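Local atomic coordinates of thioesterase (Xanthomonas campestris pv. campestris, PDB entry 2FUJ), a protein that probably hydrolyses fatty acyl-CoA thioesters, as a putative acyl-CoA thioesterase that forms a hot dog fold tetramer. Residues 15-18 with 19-23; 37-40 with 41-44. One frame throughout, in Å; residues are numbered along the deposited sequence.

Contact 1 (15-18 with 19-23)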
loop_
_atom_site.group_PDB
_atom_site.type_symbol
_atom_site.label_atom_id
_atom_site.label_comp_id
_atom_site.label_asym_id
_atom_site.label_seq_id
_atom_site.Cartn_x
_atom_site.Cartn_y
_atom_site.Cartn_z
ATOM N N ILE A 15 5.159 -8.845 -14.284
ATOM C CA ILE A 15 4.408 -7.991 -13.377
ATOM C C ILE A 15 4.712 -6.543 -13.706
ATOM O O ILE A 15 5.872 -6.168 -13.846
ATOM C CB ILE A 15 4.812 -8.245 -11.901
ATOM C CG1 ILE A 15 4.499 -9.690 -11.502
ATOM C CG2 ILE A 15 4.094 -7.270 -10.979
ATOM C CD1 ILE A 15 4.933 -10.109 -10.093
ATOM N N SER A 16 3.669 -5.733 -13.837
ATOM C CA SER A 16 3.844 -4.321 -14.121
ATOM C C SER A 16 4.137 -3.578 -12.828
ATOM O O SER A 16 3.467 -3.796 -11.825
ATOM C CB SER A 16 2.569 -3.730 -14.720
ATOM O OG SER A 16 2.261 -4.319 -15.957
ATOM N N VAL A 17 5.133 -2.703 -12.855
ATOM C CA VAL A 17 5.461 -1.905 -11.683
ATOM C C VAL A 17 4.575 -0.662 -11.733
ATOM O O VAL A 17 4.242 -0.179 -12.818
ATOM C CB VAL A 17 6.950 -1.473 -11.684
ATOM C CG1 VAL A 17 7.204 -0.422 -10.610
ATOM C CG2 VAL A 17 7.827 -2.675 -11.426
ATOM N N ARG A 18 4.189 -0.155 -10.567
ATOM C CA ARG A 18 3.354 1.034 -10.487
ATOM C C ARG A 18 4.177 2.177 -9.913
ATOM O O ARG A 18 5.099 1.959 -9.137
ATOM C CB ARG A 18 2.136 0.781 -9.597
ATOM C CG ARG A 18 1.104 -0.178 -10.153
ATOM C CD ARG A 18 0.064 -0.475 -9.093
ATOM N NE ARG A 18 -0.863 -1.538 -9.479
ATOM C CZ ARG A 18 -1.766 -2.064 -8.660
ATOM N NH1 ARG A 18 -1.864 -1.625 -7.412
ATOM N NH2 ARG A 18 -2.571 -3.025 -9.082
ATOM N N TRP A 19 3.835 3.398 -10.305
ATOM C CA TRP A 19 4.552 4.571 -9.840
ATOM C C TRP A 19 4.525 4.634 -8.312
ATOM O O TRP A 19 5.528 4.972 -7.680
ATOM C CB TRP A 19 3.925 5.833 -10.447
ATOM C CG TRP A 19 4.701 7.080 -10.196
ATOM C CD1 TRP A 19 5.808 7.514 -10.866
ATOM C CD2 TRP A 19 4.447 8.041 -9.173
ATOM N NE1 TRP A 19 6.261 8.692 -10.318
ATOM C CE2 TRP A 19 5.439 9.037 -9.276
ATOM C CE3 TRP A 19 3.474 8.157 -8.174
ATOM C CZ2 TRP A 19 5.486 10.137 -8.415
ATOM C CZ3 TRP A 19 3.525 9.248 -7.321
ATOM C CH2 TRP A 19 4.522 10.222 -7.448
ATOM N N ARG A 20 3.373 4.314 -7.729
ATOM C CA ARG A 20 3.201 4.320 -6.272
ATOM C C ARG A 20 4.087 3.284 -5.565
ATOM O O ARG A 20 4.235 3.323 -4.342
ATOM C CB ARG A 20 1.722 4.067 -5.933
ATOM C CG ARG A 20 1.416 3.743 -4.478
ATOM C CD ARG A 20 1.767 4.897 -3.554
ATOM N NE ARG A 20 1.705 4.508 -2.153
ATOM C CZ ARG A 20 2.528 4.966 -1.214
ATOM N NH1 ARG A 20 3.474 5.842 -1.524
ATOM N NH2 ARG A 20 2.432 4.518 0.028
ATOM N N ASP A 21 4.666 2.360 -6.332
ATOM C CA ASP A 21 5.525 1.322 -5.761
ATOM C C ASP A 21 6.804 1.923 -5.198
ATOM O O ASP A 21 7.430 1.350 -4.312
ATOM C CB ASP A 21 5.897 0.276 -6.820
ATOM C CG ASP A 21 4.755 -0.683 -7.147
ATOM O OD1 ASP A 21 4.904 -1.445 -8.119
ATOM O OD2 ASP A 21 3.728 -0.694 -6.446
ATOM N N MET A 22 7.200 3.075 -5.728
ATOM C CA MET A 22 8.416 3.722 -5.257
ATOM C C MET A 22 8.187 4.476 -3.954
ATOM O O MET A 22 7.065 4.861 -3.636
ATOM C CB MET A 22 8.955 4.691 -6.320
ATOM C CG MET A 22 9.315 4.033 -7.660
ATOM S SD MET A 22 10.193 5.163 -8.790
ATOM C CE MET A 22 8.866 6.272 -9.262
ATOM N N ASP A 23 9.255 4.668 -3.195
ATOM C CA ASP A 23 9.160 5.413 -1.951
ATOM C C ASP A 23 9.879 6.749 -2.127
ATOM O O ASP A 23 10.362 7.067 -3.217
ATOM C CB ASP A 23 9.743 4.606 -0.785
ATOM C CG ASP A 23 11.184 4.201 -1.008
ATOM O OD1 ASP A 23 11.598 3.155 -0.460
ATOM O OD2 ASP A 23 11.909 4.928 -1.709
#
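Asp21 reaches back across a single turn to Arg18, and the two residues are joined twice. The backbone bond from Asp21 N to Arg18 O measures 2.9 Å and closes the first turn of the short 3-10 segment 19-21, while Met22 N repeats the pattern on Trp19 O. The second bond runs the other way, from Arg18 N to Asp21 OD1, also 2.9 Å. It is nearly straight at 176°, yet the N-H arrives from above the carboxylate, 68° out of its plane. The torsion behind it is chi1 of Asp21 (-75°), which places CG beside its own backbone N, on the side facing Arg18. Val17 then packs CG1 against Asp21 OD1 at 3.5 Å. Arg18 CB also lies 3.8 Å from Asp21 OD2. Beyond CB the Arg18 chain runs extended; its NE stays 5.6 Å from Asp21 OD2, and NH2 forms a salt bridge with Asp21 OD1 of the third subunit. Within its own chain, Asp21 OD1 also bonds Tyr36 OH, and the third subunit's Arg18 NH2 reaches it in turn. Three donors therefore converge on one oxygen: a backbone amide, a tyrosine hydroxyl and an arginine of another chain. This implies that the loop leading to the hot dog helix is fixed at Asp21 by its own turn, that helix and the tetramer interface together.

Contact 2 (37-40 with 41-44)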
loop_
_atom_site.group_PDB
_atom_site.type_symbol
_atom_site.label_atom_id
_atom_site.label_comp_id
_atom_site.label_asym_id
_atom_site.label_seq_id
_atom_site.Cartn_x
_atom_site.Cartn_y
_atom_site.Cartn_z
ATOM N N LEU A 37 6.225 -10.982 -5.302
ATOM C CA LEU A 37 6.362 -12.425 -5.158
ATOM C C LEU A 37 5.009 -13.057 -4.882
ATOM O O LEU A 37 4.715 -14.164 -5.334
ATOM C CB LEU A 37 7.345 -12.743 -4.030
ATOM C CG LEU A 37 8.763 -12.246 -4.295
ATOM C CD1 LEU A 37 9.641 -12.502 -3.082
ATOM C CD2 LEU A 37 9.317 -12.952 -5.523
ATOM N N GLU A 38 4.181 -12.340 -4.129
ATOM C CA GLU A 38 2.847 -12.811 -3.805
ATOM C C GLU A 38 2.010 -12.905 -5.080
ATOM O O GLU A 38 1.409 -13.942 -5.364
ATOM C CB GLU A 38 2.207 -11.834 -2.817
ATOM C CG GLU A 38 0.789 -12.134 -2.415
ATOM C CD GLU A 38 0.247 -11.041 -1.513
ATOM O OE1 GLU A 38 -0.043 -9.939 -2.022
ATOM O OE2 GLU A 38 0.134 -11.277 -0.294
ATOM N N GLU A 39 1.985 -11.823 -5.856
ATOM C CA GLU A 39 1.208 -11.804 -7.095
ATOM C C GLU A 39 1.619 -12.956 -8.008
ATOM O O GLU A 39 0.774 -13.638 -8.579
ATOM C CB GLU A 39 1.398 -10.473 -7.827
ATOM C CG GLU A 39 0.407 -10.232 -8.976
ATOM C CD GLU A 39 -1.046 -10.218 -8.519
ATOM O OE1 GLU A 39 -1.300 -9.933 -7.329
ATOM O OE2 GLU A 39 -1.940 -10.482 -9.358
ATOM N N ALA A 40 2.923 -13.173 -8.139
ATOM C CA ALA A 40 3.418 -14.255 -8.984
ATOM C C ALA A 40 2.895 -15.606 -8.500
ATOM O O ALA A 40 2.468 -16.429 -9.301
ATOM C CB ALA A 40 4.952 -14.257 -9.005
ATOM N N ARG A 41 2.911 -15.833 -7.190
ATOM C CA ARG A 41 2.421 -17.107 -6.663
ATOM C C ARG A 41 0.945 -17.371 -6.959
ATOM O O ARG A 41 0.569 -18.483 -7.351
ATOM C CB ARG A 41 2.643 -17.198 -5.152
ATOM C CG ARG A 41 4.091 -17.248 -4.726
ATOM C CD ARG A 41 4.219 -17.852 -3.333
ATOM N NE ARG A 41 3.407 -17.138 -2.356
ATOM C CZ ARG A 41 3.737 -15.967 -1.818
ATOM N NH1 ARG A 41 4.874 -15.372 -2.154
ATOM N NH2 ARG A 41 2.924 -15.390 -0.944
ATOM N N VAL A 42 0.100 -16.361 -6.765
ATOM C CA VAL A 42 -1.331 -16.531 -7.009
ATOM C C VAL A 42 -1.705 -16.506 -8.496
ATOM O O VAL A 42 -2.656 -17.174 -8.918
ATOM C CB VAL A 42 -2.160 -15.467 -6.227
ATOM C CG1 VAL A 42 -1.808 -15.533 -4.746
ATOM C CG2 VAL A 42 -1.893 -14.075 -6.767
ATOM N N ARG A 43 -0.971 -15.739 -9.293
ATOM C CA ARG A 43 -1.240 -15.689 -10.728
ATOM C C ARG A 43 -0.857 -17.057 -11.280
ATOM O O ARG A 43 -1.405 -17.512 -12.287
ATOM C CB ARG A 43 -0.401 -14.596 -11.395
ATOM C CG ARG A 43 -0.903 -13.176 -11.145
ATOM C CD ARG A 43 -2.046 -12.809 -12.077
ATOM N NE ARG A 43 -2.604 -11.485 -11.791
ATOM C CZ ARG A 43 -3.446 -10.838 -12.591
ATOM N NH1 ARG A 43 -3.825 -11.393 -13.734
ATOM N NH2 ARG A 43 -3.913 -9.639 -12.249
ATOM N N TRP A 44 0.076 -17.706 -10.588
ATOM C CA TRP A 44 0.568 -19.030 -10.956
ATOM C C TRP A 44 -0.479 -20.093 -10.674
ATOM O O TRP A 44 -0.776 -20.924 -11.532
ATOM C CB TRP A 44 1.848 -19.352 -10.177
ATOM C CG TRP A 44 2.276 -20.793 -10.261
ATOM C CD1 TRP A 44 2.463 -21.531 -11.399
ATOM C CD2 TRP A 44 2.564 -21.672 -9.162
ATOM N NE1 TRP A 44 2.848 -22.812 -11.076
ATOM C CE2 TRP A 44 2.916 -22.927 -9.712
ATOM C CE3 TRP A 44 2.555 -21.521 -7.766
ATOM C CZ2 TRP A 44 3.257 -24.029 -8.914
ATOM C CZ3 TRP A 44 2.890 -22.615 -6.970
ATOM C CH2 TRP A 44 3.238 -23.856 -7.552
HETATM O O HOH W 1 -1.476 -8.586 -11.109
#
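Arg43 and Glu39 sit one turn apart on helix 30-47, the long helix that the sheet of the hot dog fold wraps. CB and CG of Arg43 both rest against Glu39 O, CG the nearer at 3.1 Å, and Arg43 CG nears Glu39 OE2 at 3.4 Å. At chi2 (-81°) the chain bends, carrying Arg43 CD past Glu39 OE2 at 3.6 Å. Arg43 NE then delivers the salt bridge, 2.7 Å to Glu39 OE2. That oxygen uses its anti lone pair and lies almost in the guanidinium plane, although the two flat groups are turned 61° from each other. Arg43 CZ lies 3.6 Å from Glu39 OE2, with the carboxylate at the guanidinium edge. NH2 continues to Val17 O and Asp77 OD1 of the third subunit, while Glu39 OE1 takes Trp19 N of that subunit, so the pair belongs to an interface. Arg41 makes no comparable pair: its guanidinium lies with one face over Glu38 CA, and Glu38 OE2 bonds Asn29 of the fourth subunit. A water completes the ring at the tip of Arg43, donating a hydrogen bond to Glu39 OE2 at 2.6 Å and accepting a weak one from Arg43 NH2 at 2.9 Å.

The centre of contact 1 lies about 15 Å from the centre of the chain, that of contact 2 about 6 Å, yet contact 1 is buried and contact 2 partly exposed. The tetramer probably accounts for much of this, since two other subunits lie against residues 15-23. The two contacts' centres are about 16 Å apart, and they meet directly where Ile15 CD1 packs on the Glu39 CB and Ala40 N region of helix 30-47. Within its segments contact 1 has amide-carboxylate bonding, its opposite charge coming from another chain, whereas contact 2 has its ion pair inside one helix. One is a loop at the interface, the other a helix packed on the sheet.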